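Local coordinates for protein probable hydrolase (Pseudomonas aeruginosa, PDB 3OM8) that is probably a hydrolase of the alpha/beta hydrolase fold, possibly acting as a 3-oxoadipate enol-lactonase, at residues Arg117-Val122 and Ile207-Leu212; Ala31-Ile36 and Ala95-Leu100; Tyr19-Ala24 and His53-Arg58. One frame throughout, in Å; residues are numbered along the deposited sequence. Where two conformers were deposited one is given.

Contact 1. Residues Arg117-Val122 and Ile207-Leu212; sequences RIERLV and IERPTL
Arg209 folds back toward Ile118 and Glu119 through two successive bends (chi2 -39°, chi3 -59°), while Glu119, bent at chi2, brings its carboxylate to the edge of the same guanidinium. Arg209 NE lies 2.9 Å from Ile118 O, and this hydrogen bond is far from straight, with 130° at the hydrogen; the donor sits above the carbonyl plane. Weak bonds from Arg209 NE and NH1 reach Glu119 O. In the guanidinium plane Glu119 OE1 approaches Arg209 NH1 at 3.6 Å, a salt bridge. Arg209 NH2 forms another with Glu208 OE2 at 3.4 Å, its hydrogen bond weak. Pro210 CD lies over one face of the guanidinium.

Beyond Pro210 the chains run as parallel neighbours in the sheet, with Leu121 paired to Thr211 and Val122 to Leu212. Leu121 N donates to Pro210 O at 2.9 Å, and Leu121 O accepts from Leu212 N at 2.8 Å. Leu121 CD2 lies 3.9 Å from Thr211 OG1, which itself bonds Arg209 O. On the other face Val122 CG1 meets Leu212 CD2, and Phe263 of helix 253-264 packs on both residues. Arg120 crosses Pro210 and sends NH2 to Ala205 O of the second subunit.

The Arg209 cation probably ties Ile118 and Glu119 to the loop before strand 211-216 largely by electrostatics; Arg94 lies close to it, a like charge that Glu119, its long, weak ion partner, probably eases.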
loop_
_atom_site.group_PDB
_atom_site.type_symbol
_atom_site.label_atom_id
_atom_site.label_comp_id
_atom_site.label_asym_id
_atom_site.label_seq_id
_atom_site.Cartn_x
_atom_site.Cartn_y
_atom_site.Cartn_z
ATOM N N ARG B 117 -25.108 11.782 -4.645
ATOM C CA ARG B 117 -24.487 13.103 -4.762
ATOM C C ARG B 117 -22.975 13.001 -5.003
ATOM O O ARG B 117 -22.318 14.011 -5.276
ATOM C CB ARG B 117 -24.730 13.938 -3.495
ATOM C CG ARG B 117 -26.191 14.050 -3.025
ATOM C CD ARG B 117 -27.093 14.716 -4.054
ATOM N NE ARG B 117 -26.675 16.073 -4.394
ATOM C CZ ARG B 117 -27.155 17.169 -3.819
ATOM N NH1 ARG B 117 -28.064 17.072 -2.857
ATOM N NH2 ARG B 117 -26.716 18.364 -4.197
ATOM N N ILE B 118 -22.431 11.785 -4.893
ATOM C CA ILE B 118 -20.990 11.561 -5.001
ATOM C C ILE B 118 -20.590 10.774 -6.262
ATOM O O ILE B 118 -21.143 9.707 -6.551
ATOM C CB ILE B 118 -20.433 10.794 -3.776
ATOM C CG1 ILE B 118 -20.744 11.520 -2.469
ATOM C CG2 ILE B 118 -18.935 10.579 -3.929
ATOM C CD1 ILE B 118 -20.131 12.911 -2.352
ATOM N N GLU B 119 -19.623 11.305 -7.005
ATOM C CA GLU B 119 -19.058 10.594 -8.154
ATOM C C GLU B 119 -17.965 9.665 -7.653
ATOM O O GLU B 119 -18.241 8.548 -7.218
ATOM C CB GLU B 119 -18.481 11.578 -9.175
ATOM C CG GLU B 119 -19.173 11.575 -10.536
ATOM C CD GLU B 119 -18.828 10.356 -11.356
ATOM O OE1 GLU B 119 -19.045 9.227 -10.870
ATOM O OE2 GLU B 119 -18.336 10.522 -12.493
ATOM N N ARG B 120 -16.723 10.137 -7.692
ATOM C CA ARG B 120 -15.614 9.362 -7.149
ATOM C C ARG B 120 -15.156 9.885 -5.788
ATOM O O ARG B 120 -15.233 11.086 -5.505
ATOM C CB ARG B 120 -14.462 9.298 -8.146
ATOM C CG ARG B 120 -14.865 8.579 -9.433
ATOM C CD ARG B 120 -13.712 8.373 -10.408
ATOM N NE ARG B 120 -14.225 7.985 -11.720
ATOM C CZ ARG B 120 -13.475 7.770 -12.799
ATOM N NH1 ARG B 120 -14.056 7.429 -13.937
ATOM N NH2 ARG B 120 -12.152 7.893 -12.745
ATOM N N LEU B 121 -14.687 8.975 -4.943
ATOM C CA LEU B 121 -14.379 9.315 -3.561
ATOM C C LEU B 121 -12.910 9.069 -3.229
ATOM O O LEU B 121 -12.385 7.971 -3.439
ATOM C CB LEU B 121 -15.283 8.511 -2.623
ATOM C CG LEU B 121 -15.174 8.667 -1.112
ATOM C CD1 LEU B 121 -15.673 10.063 -0.644
ATOM C CD2 LEU B 121 -15.972 7.543 -0.448
ATOM N N VAL B 122 -12.244 10.108 -2.734
ATOM C CA VAL B 122 -10.887 9.980 -2.214
ATOM C C VAL B 122 -10.880 10.232 -0.702
ATOM O O VAL B 122 -11.482 11.194 -0.215
ATOM C CB VAL B 122 -9.911 10.938 -2.908
ATOM C CG1 VAL B 122 -8.475 10.642 -2.474
ATOM C CG2 VAL B 122 -10.038 10.813 -4.434
ATOM N N ILE B 207 -20.773 0.733 0.692
ATOM C CA ILE B 207 -20.356 1.777 -0.235
ATOM C C ILE B 207 -20.149 1.225 -1.652
ATOM O O ILE B 207 -19.489 0.203 -1.844
ATOM C CB ILE B 207 -19.080 2.470 0.259
ATOM C CG1 ILE B 207 -19.396 3.300 1.501
ATOM C CG2 ILE B 207 -18.472 3.342 -0.839
ATOM C CD1 ILE B 207 -18.191 3.872 2.190
ATOM N N GLU B 208 -20.731 1.905 -2.636
ATOM C CA GLU B 208 -20.611 1.507 -4.035
ATOM C C GLU B 208 -20.059 2.616 -4.932
ATOM O O GLU B 208 -20.192 2.550 -6.152
ATOM C CB GLU B 208 -21.947 0.982 -4.580
ATOM C CG GLU B 208 -23.179 1.807 -4.213
ATOM C CD GLU B 208 -23.332 3.070 -5.054
ATOM O OE1 GLU B 208 -23.938 2.999 -6.144
ATOM O OE2 GLU B 208 -22.861 4.138 -4.616
ATOM N N ARG B 209 -19.442 3.630 -4.327
ATOM C CA ARG B 209 -18.708 4.632 -5.094
ATOM C C ARG B 209 -17.263 4.156 -5.284
ATOM O O ARG B 209 -16.691 3.515 -4.396
ATOM C CB ARG B 209 -18.712 6.003 -4.393
ATOM C CG ARG B 209 -20.095 6.563 -4.019
ATOM C CD ARG B 209 -21.143 6.274 -5.089
ATOM N NE ARG B 209 -20.762 6.839 -6.371
ATOM C CZ ARG B 209 -20.963 6.255 -7.546
ATOM N NH1 ARG B 209 -20.564 6.869 -8.647
ATOM N NH2 ARG B 209 -21.561 5.072 -7.631
ATOM N N PRO B 210 -16.667 4.465 -6.446
ATOM C CA PRO B 210 -15.247 4.150 -6.616
ATOM C C PRO B 210 -14.452 4.906 -5.576
ATOM O O PRO B 210 -14.606 6.114 -5.465
ATOM C CB PRO B 210 -14.928 4.695 -8.012
ATOM C CG PRO B 210 -16.249 4.712 -8.718
ATOM C CD PRO B 210 -17.249 5.072 -7.653
ATOM N N THR B 211 -13.610 4.203 -4.834
ATOM C CA THR B 211 -12.896 4.803 -3.728
ATOM C C THR B 211 -11.385 4.628 -3.811
ATOM O O THR B 211 -10.894 3.519 -3.968
ATOM C CB THR B 211 -13.368 4.188 -2.403
ATOM O OG1 THR B 211 -14.789 4.328 -2.292
ATOM C CG2 THR B 211 -12.688 4.872 -1.236
ATOM N N LEU B 212 -10.654 5.731 -3.685
ATOM C CA LEU B 212 -9.211 5.687 -3.481
ATOM C C LEU B 212 -8.895 6.065 -2.033
ATOM O O LEU B 212 -9.390 7.073 -1.532
ATOM C CB LEU B 212 -8.501 6.661 -4.416
ATOM C CG LEU B 212 -7.021 6.902 -4.116
ATOM C CD1 LEU B 212 -6.217 5.615 -4.340
ATOM C CD2 LEU B 212 -6.456 8.025 -4.985
#

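Contact 2. Residues Ala31-Ile36 and Ala95-Leu100; sequences ALSNSI and AHFLGL. With EDO (1,2-ethanediol), chain F.
Ser33 CB rests 3.4 Å from Phe97 CZ, and Ala31 O lies over one face of the same ring, as the aromatic side chain runs alongside strand 31-33. Phe97 CG is anti to the backbone N (chi1 -172°), which carries the ring forward along its own strand toward Ser33. On the opposite face of the sheet Leu32 CD2 comes to 3.6 Å from Leu98 CB; the Leu32 branch bends toward the neighbouring strand although its CB sets out to the face shared with Leu98. Farther on, Ser35 CB meets Leu100 CD2 at 4.0 Å.

Four backbone bonds fix this parallel register. Ala31 N donates to His96 O at 2.8 Å, Leu98 N to Ala31 O, Ser33 N to Leu98 O, and Leu100 N to Ser33 O at 3.1 Å. The strand axes approach to 4.6 Å, with N-to-C directions 16° apart. These are inner strands of the alpha/beta hydrolase sheet, and strand 95-100 runs into a probable nucleophile elbow: Gly99 opens a GxSxG pattern with Ser101, the likely nucleophile. Gly99 has no side chain on the face where the Phe97 ring lies.

Outside this layer, Leu121 of strand 118-124 packs on Phe97, and Val122 on Leu98. Ser33 OG is held by Tyr59 OH, while Asn34 OD1 accepts from Trp43 NE1. The His96 imidazole is fixed by a bond between ND1 and Arg120 N. At the far end Ile36 N donates to O2 of a 1,2-ethanediol molecule at 3.3 Å; this molecule, probably from the crystallisation liquor, also bonds Ser101 OG and Leu102 N.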
loop_
_atom_site.group_PDB
_atom_site.type_symbol
_atom_site.label_atom_id
_atom_site.label_comp_id
_atom_site.label_asym_id
_atom_site.label_seq_id
_atom_site.Cartn_x
_atom_site.Cartn_y
_atom_site.Cartn_z
ATOM N N ALA B 31 -14.986 18.524 -4.785
ATOM C CA ALA B 31 -15.107 19.145 -3.464
ATOM C C ALA B 31 -14.049 18.621 -2.502
ATOM O O ALA B 31 -13.830 17.415 -2.403
ATOM C CB ALA B 31 -16.504 18.929 -2.889
ATOM N N LEU B 32 -13.392 19.540 -1.802
ATOM C CA LEU B 32 -12.376 19.198 -0.810
ATOM C C LEU B 32 -12.899 19.476 0.593
ATOM O O LEU B 32 -13.538 20.500 0.823
ATOM C CB LEU B 32 -11.109 20.020 -1.051
ATOM C CG LEU B 32 -10.606 19.947 -2.498
ATOM C CD1 LEU B 32 -9.263 20.637 -2.643
ATOM C CD2 LEU B 32 -10.513 18.508 -2.913
ATOM N N SER B 33 -12.627 18.569 1.528
ATOM C CA SER B 33 -12.999 18.775 2.925
ATOM C C SER B 33 -11.770 18.628 3.826
ATOM O O SER B 33 -10.988 17.688 3.663
ATOM C CB SER B 33 -14.110 17.810 3.340
ATOM O OG SER B 33 -14.461 17.991 4.693
ATOM N N ASN B 34 -11.616 19.556 4.772
ATOM C CA ASN B 34 -10.351 19.748 5.482
ATOM C C ASN B 34 -10.148 18.870 6.715
ATOM O O ASN B 34 -11.067 18.211 7.181
ATOM C CB ASN B 34 -10.186 21.215 5.893
ATOM C CG ASN B 34 -10.621 22.183 4.813
ATOM O OD1 ASN B 34 -10.348 21.983 3.639
ATOM N ND2 ASN B 34 -11.297 23.253 5.215
ATOM N N SER B 35 -8.925 18.871 7.238
ATOM C CA SER B 35 -8.645 18.255 8.528
ATOM C C SER B 35 -9.244 19.129 9.625
ATOM O O SER B 35 -9.473 20.326 9.433
ATOM C CB SER B 35 -7.138 18.158 8.753
ATOM O OG SER B 35 -6.822 17.821 10.100
ATOM N N ILE B 36 -9.490 18.530 10.779
ATOM C CA ILE B 36 -9.852 19.305 11.965
ATOM C C ILE B 36 -8.713 20.292 12.210
ATOM O O ILE B 36 -7.553 19.991 11.919
ATOM C CB ILE B 36 -9.993 18.381 13.184
ATOM C CG1 ILE B 36 -10.646 19.088 14.354
ATOM C CG2 ILE B 36 -8.615 17.847 13.601
ATOM C CD1 ILE B 36 -10.646 18.234 15.596
ATOM N N ALA B 95 -20.762 15.448 -7.423
ATOM C CA ALA B 95 -19.397 15.939 -7.419
ATOM C C ALA B 95 -18.444 14.844 -6.989
ATOM O O ALA B 95 -18.849 13.874 -6.348
ATOM C CB ALA B 95 -19.275 17.129 -6.465
ATOM N N HIS B 96 -17.174 15.004 -7.334
ATOM C CA HIS B 96 -16.145 14.168 -6.740
ATOM C C HIS B 96 -15.867 14.742 -5.363
ATOM O O HIS B 96 -15.999 15.942 -5.157
ATOM C CB HIS B 96 -14.861 14.186 -7.573
ATOM C CG HIS B 96 -15.003 13.553 -8.920
ATOM N ND1 HIS B 96 -15.378 12.238 -9.085
ATOM C CD2 HIS B 96 -14.798 14.048 -10.164
ATOM C CE1 HIS B 96 -15.412 11.952 -10.376
ATOM N NE2 HIS B 96 -15.062 13.032 -11.051
ATOM N N PHE B 97 -15.464 13.891 -4.430
ATOM C CA PHE B 97 -15.187 14.330 -3.082
ATOM C C PHE B 97 -13.826 13.851 -2.629
ATOM O O PHE B 97 -13.537 12.665 -2.691
ATOM C CB PHE B 97 -16.261 13.810 -2.119
ATOM C CG PHE B 97 -16.153 14.376 -0.715
ATOM C CD1 PHE B 97 -16.866 15.503 -0.349
ATOM C CD2 PHE B 97 -15.332 13.777 0.232
ATOM C CE1 PHE B 97 -16.758 16.021 0.933
ATOM C CE2 PHE B 97 -15.225 14.286 1.508
ATOM C CZ PHE B 97 -15.935 15.407 1.859
ATOM N N LEU B 98 -12.997 14.782 -2.162
ATOM C CA LEU B 98 -11.741 14.442 -1.504
ATOM C C LEU B 98 -11.709 15.021 -0.085
ATOM O O LEU B 98 -11.766 16.240 0.093
ATOM C CB LEU B 98 -10.553 14.972 -2.306
ATOM C CG LEU B 98 -9.201 15.083 -1.598
ATOM C CD1 LEU B 98 -8.873 13.831 -0.813
ATOM C CD2 LEU B 98 -8.121 15.351 -2.626
ATOM N N GLY B 99 -11.604 14.148 0.914
ATOM C CA GLY B 99 -11.573 14.578 2.303
ATOM C C GLY B 99 -10.355 14.025 3.009
ATOM O O GLY B 99 -10.043 12.843 2.875
ATOM N N LEU B 100 -9.654 14.881 3.745
ATOM C CA LEU B 100 -8.498 14.450 4.516
ATOM C C LEU B 100 -8.821 14.424 6.015
ATOM O O LEU B 100 -9.345 15.394 6.564
ATOM C CB LEU B 100 -7.291 15.347 4.234
ATOM C CG LEU B 100 -5.949 14.903 4.826
ATOM C CD1 LEU B 100 -4.832 15.035 3.796
ATOM C CD2 LEU B 100 -5.614 15.698 6.057
HETATM C C1 EDO F . -9.985 13.432 12.927
HETATM O O1 EDO F . -8.982 12.818 13.756
HETATM C C2 EDO F . -9.727 14.939 12.814
HETATM O O2 EDO F . -9.183 15.377 11.547
#

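Contact 3. Residues Tyr19-Ala24 and His53-Arg58; sequences YRLDGA and HFRVLR
Leu21 and Leu57 meet as a non-hydrogen-bonded pair in the antiparallel part of the alpha/beta hydrolase sheet, where strand 16-22 borders strand 55-59. The axes of strand segments 19-22 and 55-58 approach to 4.7 Å and their directions differ by 167°; the flanking pairs, Arg20 with Arg58 and Asp22 with Val56, each exchange two backbone bonds. The tightly packed part is apolar: Leu21 CD2 reaches Leu57 CB at 3.8 Å, and Tyr19 CD1 touches Leu57 CD1 at 3.9 Å, the two side chains crossing at a slant. Leu90 of helix 76-90 packs against Tyr19, Leu21 and Leu57 alike.

Past the end of strand 16-22, at Gly23 and Ala24, the contact is looser. Gly23 is solvent-exposed, and contact there is sparse, chiefly Ala24 O against Arg55 CB at 3.6 Å.

On the other face of the sheet Asp22 gathers two arginines. Arg20 NH2 bonds Asp22 OD1 at 2.9 Å, and Arg58 NH2 bonds Asp22 OD2 at 3.1 Å from above the carboxylate plane. The guanidinium planes stand 80° apart, with the Arg58 NH2 at the edge of the Arg20 group; the shared carboxylate probably offsets their like charge. Arg58 NH1 has its own partner in Asp44, and Arg20 NH1 bonds Asn5 O. A water 2.7 Å from Arg58 NE accepts its N-H and lies 2.6 Å from Asp22 OD2.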
loop_
_atom_site.group_PDB
_atom_site.type_symbol
_atom_site.label_atom_id
_atom_site.label_comp_id
_atom_site.label_asym_id
_atom_site.label_seq_id
_atom_site.Cartn_x
_atom_site.Cartn_y
_atom_site.Cartn_z
ATOM N N TYR B 19 -17.010 29.517 1.874
ATOM C CA TYR B 19 -16.547 28.655 0.796
ATOM C C TYR B 19 -16.076 29.453 -0.416
ATOM O O TYR B 19 -16.371 30.645 -0.532
ATOM C CB TYR B 19 -17.643 27.658 0.404
ATOM C CG TYR B 19 -18.832 28.261 -0.312
ATOM C CD1 TYR B 19 -18.950 28.178 -1.693
ATOM C CD2 TYR B 19 -19.841 28.896 0.389
ATOM C CE1 TYR B 19 -20.042 28.719 -2.360
ATOM C CE2 TYR B 19 -20.936 29.440 -0.265
ATOM C CZ TYR B 19 -21.036 29.346 -1.635
ATOM O OH TYR B 19 -22.126 29.888 -2.283
ATOM N N ARG B 20 -15.322 28.794 -1.300
ATOM C CA ARG B 20 -14.911 29.390 -2.568
ATOM C C ARG B 20 -14.699 28.348 -3.668
ATOM O O ARG B 20 -14.320 27.203 -3.401
ATOM C CB ARG B 20 -13.662 30.272 -2.414
ATOM C CG ARG B 20 -12.355 29.537 -2.164
ATOM C CD ARG B 20 -11.176 30.507 -2.133
ATOM N NE ARG B 20 -10.669 30.806 -3.467
ATOM C CZ ARG B 20 -11.063 31.829 -4.225
ATOM N NH1 ARG B 20 -11.979 32.677 -3.785
ATOM N NH2 ARG B 20 -10.536 32.004 -5.436
ATOM N N LEU B 21 -14.958 28.761 -4.906
ATOM C CA LEU B 21 -14.717 27.918 -6.070
ATOM C C LEU B 21 -13.521 28.425 -6.869
ATOM O O LEU B 21 -13.331 29.635 -7.037
ATOM C CB LEU B 21 -15.965 27.845 -6.944
ATOM C CG LEU B 21 -17.132 27.189 -6.205
ATOM C CD1 LEU B 21 -18.400 28.009 -6.335
ATOM C CD2 LEU B 21 -17.349 25.771 -6.687
ATOM N N ASP B 22 -12.704 27.487 -7.336
ATOM C CA ASP B 22 -11.559 27.804 -8.184
ATOM C C ASP B 22 -11.590 26.955 -9.434
ATOM O O ASP B 22 -12.002 25.799 -9.391
ATOM C CB ASP B 22 -10.244 27.584 -7.436
ATOM C CG ASP B 22 -9.990 28.651 -6.390
ATOM O OD1 ASP B 22 -9.426 29.703 -6.759
ATOM O OD2 ASP B 22 -10.366 28.441 -5.207
ATOM N N GLY B 23 -11.164 27.537 -10.549
ATOM C CA GLY B 23 -11.113 26.819 -11.814
ATOM C C GLY B 23 -12.295 27.116 -12.718
ATOM O O GLY B 23 -13.281 27.719 -12.291
ATOM N N ALA B 24 -12.197 26.682 -13.971
ATOM C CA ALA B 24 -13.228 26.953 -14.964
ATOM C C ALA B 24 -14.538 26.278 -14.601
ATOM O O ALA B 24 -14.559 25.116 -14.202
ATOM C CB ALA B 24 -12.765 26.508 -16.344
ATOM N N HIS B 53 -8.006 20.339 -14.347
ATOM C CA HIS B 53 -9.004 19.367 -14.778
ATOM C C HIS B 53 -10.389 19.537 -14.122
ATOM O O HIS B 53 -11.408 19.136 -14.688
ATOM C CB HIS B 53 -8.471 17.970 -14.504
ATOM C CG HIS B 53 -7.085 17.748 -15.029
ATOM N ND1 HIS B 53 -6.838 17.233 -16.286
ATOM C CD2 HIS B 53 -5.873 17.979 -14.471
ATOM C CE1 HIS B 53 -5.533 17.151 -16.474
ATOM N NE2 HIS B 53 -4.925 17.597 -15.389
ATOM N N PHE B 54 -10.435 20.128 -12.933
ATOM C CA PHE B 54 -11.701 20.205 -12.206
ATOM C C PHE B 54 -12.011 21.597 -11.692
ATOM O O PHE B 54 -11.107 22.405 -11.488
ATOM C CB PHE B 54 -11.694 19.230 -11.026
ATOM C CG PHE B 54 -11.363 17.818 -11.407
ATOM C CD1 PHE B 54 -12.337 16.980 -11.924
ATOM C CD2 PHE B 54 -10.072 17.328 -11.255
ATOM C CE1 PHE B 54 -12.033 15.676 -12.293
ATOM C CE2 PHE B 54 -9.758 16.027 -11.614
ATOM C CZ PHE B 54 -10.740 15.197 -12.136
ATOM N N ARG B 55 -13.300 21.877 -11.526
ATOM C CA ARG B 55 -13.731 23.024 -10.749
ATOM C C ARG B 55 -13.643 22.595 -9.298
ATOM O O ARG B 55 -14.290 21.629 -8.893
ATOM C CB ARG B 55 -15.170 23.387 -11.089
ATOM C CG ARG B 55 -15.587 24.765 -10.632
ATOM C CD ARG B 55 -17.052 24.974 -10.896
ATOM N NE ARG B 55 -17.425 26.380 -10.796
ATOM C CZ ARG B 55 -18.678 26.806 -10.713
ATOM N NH1 ARG B 55 -18.935 28.103 -10.633
ATOM N NH2 ARG B 55 -19.672 25.926 -10.707
ATOM N N VAL B 56 -12.826 23.299 -8.520
ATOM C CA VAL B 56 -12.589 22.908 -7.130
ATOM C C VAL B 56 -13.416 23.708 -6.115
ATOM O O VAL B 56 -13.246 24.921 -5.969
ATOM C CB VAL B 56 -11.090 23.002 -6.776
ATOM C CG1 VAL B 56 -10.849 22.617 -5.322
ATOM C CG2 VAL B 56 -10.286 22.108 -7.701
ATOM N N LEU B 57 -14.317 23.015 -5.425
ATOM C CA LEU B 57 -15.067 23.604 -4.321
ATOM C C LEU B 57 -14.327 23.361 -3.020
ATOM O O LEU B 57 -14.072 22.213 -2.663
ATOM C CB LEU B 57 -16.461 22.985 -4.217
ATOM C CG LEU B 57 -17.227 23.299 -2.919
ATOM C CD1 LEU B 57 -17.716 24.731 -2.927
ATOM C CD2 LEU B 57 -18.400 22.351 -2.754
ATOM N N ARG B 58 -13.968 24.446 -2.333
ATOM C CA ARG B 58 -13.344 24.377 -1.008
ATOM C C ARG B 58 -14.219 25.101 0.017
ATOM O O ARG B 58 -14.912 26.054 -0.328
ATOM C CB ARG B 58 -11.954 25.013 -1.031
ATOM C CG ARG B 58 -10.881 24.163 -1.710
ATOM C CD ARG B 58 -9.527 24.814 -1.565
ATOM N NE ARG B 58 -9.450 26.079 -2.284
ATOM C CZ ARG B 58 -8.472 26.967 -2.132
ATOM N NH1 ARG B 58 -7.490 26.739 -1.273
ATOM N NH2 ARG B 58 -8.482 28.091 -2.833
HETATM O O HOH W 1 -11.349 26.303 -4.162
#

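All three contacts lie in one mixed sheet, and strand order places them across it: contact 3 joins strands 16-22 and 55-59, contact 2 joins 29-33 and 95-100, and contact 1 joins 118-124 and 211-216. Contact 2 is about 12 Å, centre to centre, from each of the others, whereas contacts 1 and 3 are about 19 Å apart and do not touch. Leu32 N to Leu57 O (2.9 Å) and Glu119 N to Ala95 O (2.8 Å), both probable hydrogen bonds, tie contact 2 to its neighbours. Along the chain contacts 2 and 3 interleave, and contact 1 follows both. Strand 95-100 of contact 2 runs into the probable nucleophile elbow, and contacts 1 and 3 continue the sheet on either side.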